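Local coordinates for penicillin binding protein 2X (Streptococcus thermophilus, PDB 5U47) that probably acts as a transpeptidase that cross-links peptidoglycan strands during septal cell-wall synthesis and is inactivated when beta-lactams acylate its essential serine, at residues Y50-I55 with M134-T139; Q263-N268 with K278-V283; N321-G326 with S355-T360; N429-E434 with K454-K459. The protein carries 1 engineered substitution. One frame throughout, in Å; residues are numbered along the deposited sequence.

Interaction 1. Residues Y50-I55 with M134-T139; sequences YSIYAI and MAFEAT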
loop_
_atom_site.group_PDB
_atom_site.type_symbol
_atom_site.label_atom_id
_atom_site.label_comp_id
_atom_site.label_asym_id
_atom_site.label_seq_id
_atom_site.Cartn_x
_atom_site.Cartn_y
_atom_site.Cartn_z
ATOM N N TYR A 50 26.081 20.189 -0.043
ATOM C CA TYR A 50 26.682 21.112 -1.009
ATOM C C TYR A 50 28.027 20.684 -1.544
ATOM O O TYR A 50 28.791 20.001 -0.857
ATOM C CB TYR A 50 26.808 22.480 -0.366
ATOM C CG TYR A 50 25.494 23.074 0.047
ATOM C CD1 TYR A 50 24.929 22.769 1.280
ATOM C CD2 TYR A 50 24.816 23.949 -0.786
ATOM C CE1 TYR A 50 23.713 23.310 1.668
ATOM C CE2 TYR A 50 23.603 24.514 -0.402
ATOM C CZ TYR A 50 23.059 24.183 0.825
ATOM O OH TYR A 50 21.858 24.731 1.222
ATOM N N SER A 51 28.290 21.094 -2.785
ATOM C CA SER A 51 29.539 20.827 -3.472
ATOM C C SER A 51 30.199 22.171 -3.709
ATOM O O SER A 51 29.562 23.096 -4.254
ATOM C CB SER A 51 29.318 20.126 -4.811
ATOM O OG SER A 51 28.762 18.839 -4.635
ATOM N N ILE A 52 31.472 22.270 -3.315
ATOM C CA ILE A 52 32.222 23.527 -3.417
ATOM C C ILE A 52 32.991 23.624 -4.742
ATOM O O ILE A 52 33.600 22.654 -5.196
ATOM C CB ILE A 52 33.160 23.744 -2.187
ATOM C CG1 ILE A 52 33.732 25.167 -2.196
ATOM C CG2 ILE A 52 34.279 22.699 -2.118
ATOM C CD1 ILE A 52 34.540 25.512 -0.958
ATOM N N TYR A 53 32.940 24.804 -5.353
ATOM C CA TYR A 53 33.637 25.082 -6.611
ATOM C C TYR A 53 34.416 26.374 -6.503
ATOM O O TYR A 53 34.104 27.232 -5.676
ATOM C CB TYR A 53 32.648 25.218 -7.771
ATOM C CG TYR A 53 31.873 23.963 -8.044
ATOM C CD1 TYR A 53 30.707 23.675 -7.328
ATOM C CD2 TYR A 53 32.289 23.064 -9.018
ATOM C CE1 TYR A 53 29.988 22.517 -7.566
ATOM C CE2 TYR A 53 31.575 21.905 -9.266
ATOM C CZ TYR A 53 30.424 21.630 -8.535
ATOM O OH TYR A 53 29.708 20.475 -8.774
ATOM N N ALA A 54 35.430 26.502 -7.351
ATOM C CA ALA A 54 36.260 27.705 -7.398
ATOM C C ALA A 54 36.422 28.133 -8.852
ATOM O O ALA A 54 36.895 27.355 -9.678
ATOM C CB ALA A 54 37.621 27.448 -6.748
ATOM N N ILE A 55 35.974 29.346 -9.175
ATOM C CA ILE A 55 36.132 29.866 -10.526
ATOM C C ILE A 55 37.494 30.563 -10.591
ATOM O O ILE A 55 37.731 31.541 -9.870
ATOM C CB ILE A 55 35.005 30.834 -10.920
ATOM C CG1 ILE A 55 33.683 30.069 -11.027
ATOM C CG2 ILE A 55 35.345 31.521 -12.251
ATOM C CD1 ILE A 55 32.499 30.954 -11.356
ATOM N N MET A 134 34.516 31.652 -4.871
ATOM C CA MET A 134 34.141 30.345 -4.291
ATOM C C MET A 134 32.629 30.252 -4.333
ATOM O O MET A 134 31.945 31.247 -4.099
ATOM C CB MET A 134 34.661 30.200 -2.857
ATOM C CG MET A 134 36.173 30.399 -2.732
ATOM S SD MET A 134 37.162 29.244 -3.718
ATOM C CE MET A 134 36.735 27.676 -2.948
ATOM N N ALA A 135 32.099 29.076 -4.656
ATOM C CA ALA A 135 30.653 28.923 -4.771
ATOM C C ALA A 135 30.207 27.538 -4.361
ATOM O O ALA A 135 31.013 26.608 -4.289
ATOM C CB ALA A 135 30.204 29.246 -6.194
ATOM N N PHE A 136 28.910 27.399 -4.101
ATOM C CA PHE A 136 28.351 26.120 -3.658
ATOM C C PHE A 136 27.110 25.745 -4.458
ATOM O O PHE A 136 26.245 26.598 -4.682
ATOM C CB PHE A 136 28.003 26.195 -2.177
ATOM C CG PHE A 136 29.193 26.433 -1.284
ATOM C CD1 PHE A 136 29.920 25.368 -0.776
ATOM C CD2 PHE A 136 29.584 27.727 -0.949
ATOM C CE1 PHE A 136 31.014 25.579 0.055
ATOM C CE2 PHE A 136 30.678 27.947 -0.123
ATOM C CZ PHE A 136 31.390 26.870 0.382
ATOM N N GLU A 137 27.046 24.484 -4.905
ATOM C CA GLU A 137 25.877 23.972 -5.629
ATOM C C GLU A 137 25.192 22.947 -4.726
ATOM O O GLU A 137 25.844 22.050 -4.159
ATOM C CB GLU A 137 26.255 23.346 -6.985
ATOM C CG GLU A 137 25.079 22.891 -7.893
ATOM C CD GLU A 137 24.233 24.027 -8.515
ATOM O OE1 GLU A 137 24.576 25.218 -8.338
ATOM O OE2 GLU A 137 23.202 23.725 -9.197
ATOM N N ALA A 138 23.885 23.116 -4.580
ATOM C CA ALA A 138 23.064 22.230 -3.773
ATOM C C ALA A 138 22.824 20.912 -4.494
ATOM O O ALA A 138 22.594 20.886 -5.703
ATOM C CB ALA A 138 21.732 22.887 -3.454
ATOM N N THR A 139 22.915 19.820 -3.742
ATOM C CA THR A 139 22.622 18.490 -4.252
ATOM C C THR A 139 21.671 17.864 -3.231
ATOM O O THR A 139 21.982 17.781 -2.035
ATOM C CB THR A 139 23.876 17.620 -4.433
ATOM O OG1 THR A 139 24.550 17.492 -3.179
ATOM C CG2 THR A 139 24.810 18.230 -5.459
HETATM O O HOH W 1 27.104 17.494 -2.612
#
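Ser51 and Glu137 face each other as a hydrogen-bonded antiparallel pair: Ser51 N donates to Glu137 O at 3.0 Å, and Glu137 N donates in return to Ser51 O. Two residues on, Tyr53 and Ala135 repeat the exchange, with Tyr53 N 2.8 Å from Ala135 O, and the two strand segments run 153° apart. Between these pairs come CA-H...O contacts, for instance Phe136 CA to Ser51 O at 3.3 Å. The ladder joins strands 42-55 and 134-143 within a mixed sheet of the PBP dimerisation domain, and helices 72-86 and 116-128 pack against the face that carries Ile52, Met134 and Phe136.

Apolar contacts dominate that face. Ile52 lies beside Phe136, pointing the same way, and its CG1 touches Phe136 CE1 at 3.6 Å. With CG1 anti to the backbone N (chi1 -170°), the branch carries CD1 on to Met134 CE, 3.7 Å away. The bend at chi2 brings Met134 SD within 3.6 Å of Ala54 CB, and a further bend at chi3 turns CE to Ile52. Further along, Tyr50 CE2 meets Ala138 CB.

The other face carries Ser51, Tyr53 and Glu137. Tyr53 CE1 rests 3.9 Å from Glu137 CB, carbon against carbon, but the carboxylate leads away to the Tyr193 hydroxyl and Gly204 N. A water bridges Ser51 OG and Thr139 OG1. Separately, Lys119 makes a cation-pi contact with the Tyr50 ring.

Interaction 2. Residues Q263-N268 with K278-V283; sequences QRPTYN and KGYDWV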
loop_
_atom_site.group_PDB
_atom_site.type_symbol
_atom_site.label_atom_id
_atom_site.label_comp_id
_atom_site.label_asym_id
_atom_site.label_seq_id
_atom_site.Cartn_x
_atom_site.Cartn_y
_atom_site.Cartn_z
ATOM N N GLN A 263 7.303 -6.985 4.185
ATOM C CA GLN A 263 7.557 -8.203 3.452
ATOM C C GLN A 263 9.001 -8.578 3.597
ATOM O O GLN A 263 9.814 -7.745 3.962
ATOM C CB GLN A 263 7.208 -8.059 1.978
ATOM C CG GLN A 263 8.178 -7.258 1.130
ATOM C CD GLN A 263 7.674 -7.140 -0.301
ATOM O OE1 GLN A 263 6.569 -6.645 -0.541
ATOM N NE2 GLN A 263 8.465 -7.606 -1.244
ATOM N N ARG A 264 9.290 -9.853 3.328
ATOM C CA ARG A 264 10.605 -10.397 3.402
ATOM C C ARG A 264 10.817 -11.214 2.126
ATOM O O ARG A 264 9.875 -11.817 1.635
ATOM C CB ARG A 264 10.765 -11.276 4.648
ATOM C CG ARG A 264 10.730 -10.502 5.977
ATOM C CD ARG A 264 11.978 -9.646 6.119
ATOM N NE ARG A 264 12.045 -8.900 7.376
ATOM C CZ ARG A 264 11.402 -7.753 7.633
ATOM N NH1 ARG A 264 10.576 -7.215 6.748
ATOM N NH2 ARG A 264 11.557 -7.149 8.813
ATOM N N PRO A 265 12.028 -11.214 1.566
ATOM C CA PRO A 265 13.177 -10.451 2.071
ATOM C C PRO A 265 12.994 -8.963 1.837
ATOM O O PRO A 265 12.184 -8.570 1.000
ATOM C CB PRO A 265 14.355 -10.980 1.215
ATOM C CG PRO A 265 13.697 -11.460 -0.029
ATOM C CD PRO A 265 12.410 -12.077 0.437
ATOM N N THR A 266 13.750 -8.150 2.564
ATOM C CA THR A 266 13.611 -6.704 2.471
ATOM C C THR A 266 14.966 -6.059 2.325
ATOM O O THR A 266 15.962 -6.753 2.097
ATOM C CB THR A 266 12.838 -6.157 3.696
ATOM O OG1 THR A 266 12.467 -4.774 3.498
ATOM C CG2 THR A 266 13.671 -6.318 4.973
ATOM N N TYR A 267 14.990 -4.729 2.412
ATOM C CA TYR A 267 16.230 -3.962 2.349
ATOM C C TYR A 267 16.160 -2.721 3.242
ATOM O O TYR A 267 15.071 -2.284 3.660
ATOM C CB TYR A 267 16.531 -3.529 0.896
ATOM C CG TYR A 267 15.529 -2.562 0.279
ATOM C CD1 TYR A 267 14.368 -3.021 -0.331
ATOM C CD2 TYR A 267 15.761 -1.182 0.277
ATOM C CE1 TYR A 267 13.446 -2.136 -0.900
ATOM C CE2 TYR A 267 14.865 -0.297 -0.296
ATOM C CZ TYR A 267 13.703 -0.785 -0.893
ATOM O OH TYR A 267 12.799 0.088 -1.465
ATOM N N ASN A 268 17.325 -2.158 3.528
ATOM C CA ASN A 268 17.411 -0.890 4.271
ATOM C C ASN A 268 17.114 0.229 3.278
ATOM O O ASN A 268 17.854 0.405 2.298
ATOM C CB ASN A 268 18.790 -0.726 4.885
ATOM C CG ASN A 268 18.908 0.530 5.731
ATOM O OD1 ASN A 268 18.537 1.632 5.299
ATOM N ND2 ASN A 268 19.428 0.370 6.944
ATOM N N LYS A 278 21.432 -12.372 -2.513
ATOM C CA LYS A 278 20.900 -13.524 -3.227
ATOM C C LYS A 278 19.521 -13.838 -2.681
ATOM O O LYS A 278 19.328 -13.857 -1.479
ATOM C CB LYS A 278 21.792 -14.749 -3.046
ATOM C CG LYS A 278 21.254 -15.978 -3.753
ATOM C CD LYS A 278 22.287 -17.079 -3.840
ATOM C CE LYS A 278 21.780 -18.209 -4.713
ATOM N NZ LYS A 278 22.863 -19.190 -4.952
ATOM N N GLY A 279 18.568 -14.066 -3.571
ATOM C CA GLY A 279 17.211 -14.379 -3.161
ATOM C C GLY A 279 16.323 -13.162 -3.017
ATOM O O GLY A 279 15.127 -13.315 -2.837
ATOM N N TYR A 280 16.877 -11.949 -3.103
ATOM C CA TYR A 280 16.003 -10.782 -2.997
ATOM C C TYR A 280 14.956 -10.844 -4.119
ATOM O O TYR A 280 15.273 -11.171 -5.251
ATOM C CB TYR A 280 16.750 -9.439 -3.017
ATOM C CG TYR A 280 15.772 -8.306 -2.833
ATOM C CD1 TYR A 280 15.145 -8.101 -1.598
ATOM C CD2 TYR A 280 15.398 -7.479 -3.901
ATOM C CE1 TYR A 280 14.207 -7.097 -1.432
ATOM C CE2 TYR A 280 14.460 -6.469 -3.734
ATOM C CZ TYR A 280 13.874 -6.290 -2.493
ATOM O OH TYR A 280 12.954 -5.313 -2.307
ATOM N N ASP A 281 13.710 -10.537 -3.768
ATOM C CA ASP A 281 12.573 -10.583 -4.670
ATOM C C ASP A 281 12.032 -9.171 -4.781
ATOM O O ASP A 281 11.646 -8.578 -3.770
ATOM C CB ASP A 281 11.509 -11.511 -4.073
ATOM C CG ASP A 281 10.355 -11.824 -5.042
ATOM O OD1 ASP A 281 10.136 -11.096 -6.027
ATOM O OD2 ASP A 281 9.647 -12.826 -4.786
ATOM N N TRP A 282 11.996 -8.651 -6.007
ATOM C CA TRP A 282 11.547 -7.291 -6.268
ATOM C C TRP A 282 10.027 -7.119 -6.324
ATOM O O TRP A 282 9.547 -6.000 -6.412
ATOM C CB TRP A 282 12.152 -6.811 -7.594
ATOM C CG TRP A 282 13.642 -6.624 -7.527
ATOM C CD1 TRP A 282 14.596 -7.563 -7.731
ATOM C CD2 TRP A 282 14.330 -5.409 -7.211
ATOM N NE1 TRP A 282 15.850 -7.011 -7.555
ATOM C CE2 TRP A 282 15.711 -5.689 -7.240
ATOM C CE3 TRP A 282 13.909 -4.115 -6.892
ATOM C CZ2 TRP A 282 16.680 -4.715 -6.981
ATOM C CZ3 TRP A 282 14.875 -3.146 -6.631
ATOM C CH2 TRP A 282 16.246 -3.456 -6.681
ATOM N N VAL A 283 9.270 -8.210 -6.259
ATOM C CA VAL A 283 7.808 -8.141 -6.394
ATOM C C VAL A 283 7.182 -7.628 -5.106
ATOM O O VAL A 283 7.557 -8.068 -4.023
ATOM C CB VAL A 283 7.239 -9.521 -6.782
ATOM C CG1 VAL A 283 5.735 -9.480 -6.908
ATOM C CG2 VAL A 283 7.839 -9.987 -8.123
HETATM O O HOH W 2 11.018 -9.112 -1.322
#
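Tyr280 runs its ring past Pro265 and presents its hydroxyl to the ring edge of Tyr267, where Tyr280 OH lies 3.3 Å from Tyr267 CD1 and near that ring's plane. The two tyrosine side chains cross obliquely. Tyr280 CG stands anti to its own N (chi1 -177°), which sends the ring toward the other segment although CB does not point there; Tyr280 CD1 comes 4.0 Å from Pro265 CG, and Tyr280 CE1 3.5 Å from Pro265 O. Glu152 is hydrogen-bonded to the Tyr280 hydroxyl through one carboxylate oxygen and to Thr266 OG1 through the other, tying both segments to helix 151-154.

Gln263 supplies the direct polar link. Its extended chain delivers NE2 to Val283 O at 3.0 Å, with the acceptor close to the amide plane and an N-H...O angle of 163°; OE1 is taken by Arg285 N. A water then accepts from Gln263 NE2 and donates to Pro265 O (2.7 Å) and Asp281 O (2.6 Å), which satisfies three polar groups at once. Asp281 OD1 meanwhile accepts from Val283 N.

Here the chain leaves strand 258-264, an outermost strand of the transpeptidase domain's antiparallel sheet, through a cis peptide before Pro265, and an Asx turn at Asp281 shapes the loop packed against it.

Interaction 3. Residues N321-G326 with S355-T360; sequences NGIKVG and SNVGMT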
loop_
_atom_site.group_PDB
_atom_site.type_symbol
_atom_site.label_atom_id
_atom_site.label_comp_id
_atom_site.label_asym_id
_atom_site.label_seq_id
_atom_site.Cartn_x
_atom_site.Cartn_y
_atom_site.Cartn_z
ATOM N N ASN A 321 -13.692 -40.712 1.864
ATOM C CA ASN A 321 -13.529 -40.992 0.437
ATOM C C ASN A 321 -13.262 -39.741 -0.372
ATOM O O ASN A 321 -13.175 -39.801 -1.599
ATOM C CB ASN A 321 -14.783 -41.694 -0.094
ATOM C CG ASN A 321 -14.970 -43.078 0.494
ATOM O OD1 ASN A 321 -16.080 -43.464 0.845
ATOM N ND2 ASN A 321 -13.884 -43.825 0.616
ATOM N N GLY A 322 -13.100 -38.612 0.313
ATOM C CA GLY A 322 -12.917 -37.352 -0.376
ATOM C C GLY A 322 -14.187 -37.003 -1.119
ATOM O O GLY A 322 -15.266 -37.498 -0.791
ATOM N N ILE A 323 -14.053 -36.161 -2.131
ATOM C CA ILE A 323 -15.183 -35.751 -2.941
ATOM C C ILE A 323 -14.672 -35.497 -4.344
ATOM O O ILE A 323 -13.582 -34.952 -4.524
ATOM C CB ILE A 323 -15.926 -34.526 -2.350
ATOM C CG1 ILE A 323 -17.189 -34.231 -3.163
ATOM C CG2 ILE A 323 -15.033 -33.292 -2.291
ATOM C CD1 ILE A 323 -18.113 -33.232 -2.506
ATOM N N LYS A 324 -15.465 -35.895 -5.332
ATOM C CA LYS A 324 -15.055 -35.794 -6.723
ATOM C C LYS A 324 -15.849 -34.703 -7.443
ATOM O O LYS A 324 -17.066 -34.656 -7.350
ATOM C CB LYS A 324 -15.269 -37.146 -7.395
ATOM C CG LYS A 324 -14.240 -37.494 -8.456
ATOM C CD LYS A 324 -14.519 -38.876 -9.044
ATOM C CE LYS A 324 -13.298 -39.460 -9.751
ATOM N NZ LYS A 324 -12.678 -38.515 -10.726
ATOM N N VAL A 325 -15.141 -33.817 -8.132
ATOM C CA VAL A 325 -15.759 -32.750 -8.909
ATOM C C VAL A 325 -15.173 -32.837 -10.305
ATOM O O VAL A 325 -13.964 -32.668 -10.483
ATOM C CB VAL A 325 -15.483 -31.362 -8.313
ATOM C CG1 VAL A 325 -16.054 -30.276 -9.217
ATOM C CG2 VAL A 325 -16.071 -31.277 -6.914
ATOM N N GLY A 326 -16.033 -33.084 -11.288
ATOM C CA GLY A 326 -15.590 -33.270 -12.660
ATOM C C GLY A 326 -14.760 -34.542 -12.686
ATOM O O GLY A 326 -15.245 -35.603 -12.293
ATOM N N SER A 355 -11.151 -28.673 6.674
ATOM C CA SER A 355 -11.508 -29.760 5.775
ATOM C C SER A 355 -11.927 -29.244 4.399
ATOM O O SER A 355 -12.964 -28.598 4.276
ATOM C CB SER A 355 -12.657 -30.579 6.373
ATOM O OG SER A 355 -13.143 -31.555 5.455
ATOM N N ASN A 356 -11.116 -29.526 3.377
ATOM C CA ASN A 356 -11.450 -29.170 1.988
ATOM C C ASN A 356 -12.747 -29.843 1.525
ATOM O O ASN A 356 -13.525 -29.256 0.763
ATOM C CB ASN A 356 -10.346 -29.595 1.018
ATOM C CG ASN A 356 -9.114 -28.738 1.105
ATOM O OD1 ASN A 356 -9.095 -27.676 1.731
ATOM N ND2 ASN A 356 -8.074 -29.185 0.440
ATOM N N VAL A 357 -12.963 -31.077 1.972
ATOM C CA VAL A 357 -14.160 -31.844 1.618
ATOM C C VAL A 357 -15.416 -31.171 2.168
ATOM O O VAL A 357 -16.397 -30.968 1.439
ATOM C CB VAL A 357 -14.067 -33.297 2.137
ATOM C CG1 VAL A 357 -15.375 -34.036 1.934
ATOM C CG2 VAL A 357 -12.916 -34.042 1.459
ATOM N N GLY A 358 -15.376 -30.820 3.450
ATOM C CA GLY A 358 -16.500 -30.165 4.103
ATOM C C GLY A 358 -16.834 -28.845 3.432
ATOM O O GLY A 358 -18.003 -28.519 3.222
ATOM N N MET A 359 -15.806 -28.097 3.061
ATOM C CA MET A 359 -16.033 -26.797 2.420
ATOM C C MET A 359 -16.545 -26.992 0.991
ATOM O O MET A 359 -17.468 -26.312 0.563
ATOM C CB MET A 359 -14.774 -25.935 2.474
ATOM C CG MET A 359 -14.327 -25.531 3.876
ATOM S SD MET A 359 -15.590 -24.978 5.053
ATOM C CE MET A 359 -16.113 -26.481 5.850
ATOM N N THR A 360 -15.979 -27.950 0.272
ATOM C CA THR A 360 -16.461 -28.246 -1.072
ATOM C C THR A 360 -17.947 -28.654 -1.022
ATOM O O THR A 360 -18.725 -28.237 -1.864
ATOM C CB THR A 360 -15.616 -29.330 -1.724
ATOM O OG1 THR A 360 -14.260 -28.878 -1.784
ATOM C CG2 THR A 360 -16.128 -29.646 -3.132
#
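Ile323 and Thr360 meet through methyl groups, CG2 of the isoleucine lying 3.9 Å from CG2 of the threonine. Val325 CG2 touches the same Thr360 methyl at 4.1 Å, so one helix side chain receives two residues that alternate along strand 323-325. One turn back on the helix, Val357 CG2 rests 3.8 Å from Gly322 CA; here a backbone carbon, at a positive phi of 66°, is what the valine meets. These contacts are wholly apolar.

In the next shell, the Thr360 torsion sorts its two branches. CG2 is anti to the backbone N and turns to the strand, while OG1, beside that N (chi1 -59°), donates to Asn356 O at 2.7 Å. This bond holds the rotation that turns the methyl to the strand; Thr360 N, in the helix bond, reaches the same oxygen from the opposite face of its plane. Ser355 caps the helix, its OG accepting from Gly358 N at 3.1 Å. Asp332 steadies this first turn, one carboxylate oxygen bonding Ser355 OG and the other Val357 N.

Beyond lies the probable active site: Asn356 OD1 bonds Lys298 NZ, consistent with the asparagine of the SxN motif meeting the lysine of SxxK, as in penicillin-binding proteins generally. The 323-325/328-330 hairpin thus packs on the helix that begins at this motif.

Interaction 4. Residues N429-E434 with K454-K459; sequences NGIMLE and KEVIGK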
loop_
_atom_site.group_PDB
_atom_site.type_symbol
_atom_site.label_atom_id
_atom_site.label_comp_id
_atom_site.label_asym_id
_atom_site.label_seq_id
_atom_site.Cartn_x
_atom_site.Cartn_y
_atom_site.Cartn_z
ATOM N N ASN A 429 -19.084 -5.993 10.338
ATOM C CA ASN A 429 -20.523 -6.275 10.229
ATOM C C ASN A 429 -21.067 -6.507 8.808
ATOM O O ASN A 429 -22.205 -6.138 8.487
ATOM C CB ASN A 429 -21.303 -5.144 10.929
ATOM C CG ASN A 429 -20.934 -5.016 12.401
ATOM O OD1 ASN A 429 -20.483 -3.957 12.860
ATOM N ND2 ASN A 429 -21.056 -6.104 13.126
ATOM N N GLY A 430 -20.255 -7.130 7.970
ATOM C CA GLY A 430 -20.635 -7.421 6.598
ATOM C C GLY A 430 -20.335 -6.332 5.586
ATOM O O GLY A 430 -20.445 -6.576 4.395
ATOM N N ILE A 431 -19.913 -5.156 6.065
ATOM C CA ILE A 431 -19.687 -3.950 5.238
ATOM C C ILE A 431 -18.231 -3.851 4.817
ATOM O O ILE A 431 -17.358 -3.568 5.631
ATOM C CB ILE A 431 -20.098 -2.682 6.032
ATOM C CG1 ILE A 431 -21.554 -2.817 6.508
ATOM C CG2 ILE A 431 -19.905 -1.408 5.205
ATOM C CD1 ILE A 431 -21.943 -1.813 7.564
ATOM N N MET A 432 -17.987 -4.041 3.528
ATOM C CA MET A 432 -16.647 -4.054 2.989
ATOM C C MET A 432 -16.114 -2.632 2.852
ATOM O O MET A 432 -16.850 -1.708 2.435
ATOM C CB MET A 432 -16.645 -4.776 1.643
ATOM C CG MET A 432 -15.281 -5.248 1.205
ATOM S SD MET A 432 -15.385 -6.522 -0.093
ATOM C CE MET A 432 -15.866 -5.434 -1.401
ATOM N N LEU A 433 -14.833 -2.481 3.195
ATOM C CA LEU A 433 -14.125 -1.214 3.169
ATOM C C LEU A 433 -12.950 -1.275 2.223
ATOM O O LEU A 433 -12.357 -2.343 2.005
ATOM C CB LEU A 433 -13.579 -0.887 4.569
ATOM C CG LEU A 433 -14.571 -0.848 5.733
ATOM C CD1 LEU A 433 -13.878 -0.575 7.064
ATOM C CD2 LEU A 433 -15.634 0.199 5.489
ATOM N N GLU A 434 -12.620 -0.122 1.650
ATOM C CA GLU A 434 -11.448 -0.002 0.785
ATOM C C GLU A 434 -10.209 0.127 1.691
ATOM O O GLU A 434 -10.175 0.996 2.567
ATOM C CB GLU A 434 -11.585 1.243 -0.082
ATOM C CG GLU A 434 -10.437 1.515 -1.042
ATOM C CD GLU A 434 -10.409 0.612 -2.269
ATOM O OE1 GLU A 434 -11.076 -0.452 -2.321
ATOM O OE2 GLU A 434 -9.680 0.986 -3.200
ATOM N N LYS A 454 -13.067 6.579 6.256
ATOM C CA LYS A 454 -13.309 5.259 5.671
ATOM C C LYS A 454 -14.185 5.302 4.415
ATOM O O LYS A 454 -15.057 6.165 4.280
ATOM C CB LYS A 454 -13.938 4.317 6.701
ATOM C CG LYS A 454 -15.403 4.563 6.976
ATOM C CD LYS A 454 -15.896 3.646 8.072
ATOM C CE LYS A 454 -17.389 3.858 8.289
ATOM N NZ LYS A 454 -17.818 3.035 9.449
ATOM N N GLU A 455 -13.934 4.362 3.518
ATOM C CA GLU A 455 -14.658 4.238 2.258
ATOM C C GLU A 455 -15.408 2.904 2.196
ATOM O O GLU A 455 -14.794 1.840 2.055
ATOM C CB GLU A 455 -13.679 4.363 1.087
ATOM C CG GLU A 455 -14.357 4.352 -0.282
ATOM C CD GLU A 455 -13.401 4.387 -1.477
ATOM O OE1 GLU A 455 -12.157 4.433 -1.305
ATOM O OE2 GLU A 455 -13.915 4.374 -2.628
ATOM N N VAL A 456 -16.739 2.964 2.278
ATOM C CA VAL A 456 -17.594 1.777 2.194
ATOM C C VAL A 456 -17.760 1.447 0.719
ATOM O O VAL A 456 -18.118 2.314 -0.067
ATOM C CB VAL A 456 -18.953 2.036 2.861
ATOM C CG1 VAL A 456 -19.926 0.903 2.611
ATOM C CG2 VAL A 456 -18.772 2.319 4.362
ATOM N N ILE A 457 -17.503 0.202 0.345
ATOM C CA ILE A 457 -17.530 -0.177 -1.074
ATOM C C ILE A 457 -18.428 -1.351 -1.430
ATOM O O ILE A 457 -18.454 -1.749 -2.596
ATOM C CB ILE A 457 -16.105 -0.459 -1.597
ATOM C CG1 ILE A 457 -15.451 -1.558 -0.778
ATOM C CG2 ILE A 457 -15.272 0.810 -1.531
ATOM C CD1 ILE A 457 -14.151 -2.043 -1.364
ATOM N N GLY A 458 -19.135 -1.901 -0.433
ATOM C CA GLY A 458 -20.051 -3.002 -0.667
ATOM C C GLY A 458 -20.492 -3.703 0.596
ATOM O O GLY A 458 -20.093 -3.346 1.717
ATOM N N LYS A 459 -21.341 -4.704 0.411
ATOM C CA LYS A 459 -21.854 -5.487 1.520
ATOM C C LYS A 459 -22.108 -6.914 1.035
ATOM O O LYS A 459 -23.225 -7.256 0.632
ATOM C CB LYS A 459 -23.115 -4.845 2.105
ATOM C CG LYS A 459 -23.563 -5.594 3.344
ATOM C CD LYS A 459 -24.546 -4.847 4.200
ATOM C CE LYS A 459 -24.826 -5.653 5.458
ATOM N NZ LYS A 459 -26.047 -5.143 6.124
HETATM O O HOH W 3 -24.227 -4.344 8.994
HETATM O O HOH W 4 -11.824 2.547 4.186
#
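Glu455 lies alongside Glu434, both side chains pointing the same way, and can be followed atom by atom. Its CB starts 3.9 Å from Glu434 CB. With CG anti to the backbone N (chi1 -176°) and the chain extended beyond it, CG and CD continue past that same carbon. At the tip, Glu455 OE1 reaches Glu434 CG at 3.4 Å, a contact with aliphatic carbon, whereas OE2 makes a salt bridge with Arg610. The two carboxylate planes are 58° apart and the like-charged oxygens come no closer than 4.6 Å, between Glu434 OE2 and Glu455 OE1; Arg610, with a long, weak ion pair to Glu434, probably offsets their repulsion.

The backbones beneath are held by three bonds. Glu434 N donates to Glu455 O at 3.0 Å. Met432 bonds two successive residues: its O accepts from Ile457 N in an almost straight bond (176°), and its N donates to Gly458 O from above the carbonyl plane. Ile457 CD1 sits between Glu434 OE1 (3.6 Å) and Met432 CE (3.8 Å). Ile431 CG2 presses tightly on Val456 CG1, at 3.5 Å.

This short, weakly bonded antiparallel pair, 432-433 and 456-458, is packed on one side by helix 416-427, which touches Met432 and Ile457. The PASTA domains supply further neighbours: Arg610 and strand 615-619 at Glu455, and Asp654 and Tyr656 at Lys459.

Interaction 1 belongs to the dimerisation domain, its centre about 73 Å from that of interaction 3; the other three share the transpeptidase domain, yet no two interactions touch. Strand pairing governs interactions 1 and 4, which bury 583 and 555 Å², but the first is a regular ladder and the second a short, weakly bonded pair at a junction with the PASTA domains. Interaction 2, where a strand runs out into loop, combines tyrosine and proline packing with one glutamine side-chain bond and a bridging water. Interaction 3 rests on apolar contacts, mostly of methyl groups, burying 204 Å² beside the probable active site. All are partly buried; interaction 4 has the most buried residues, six of twelve touching.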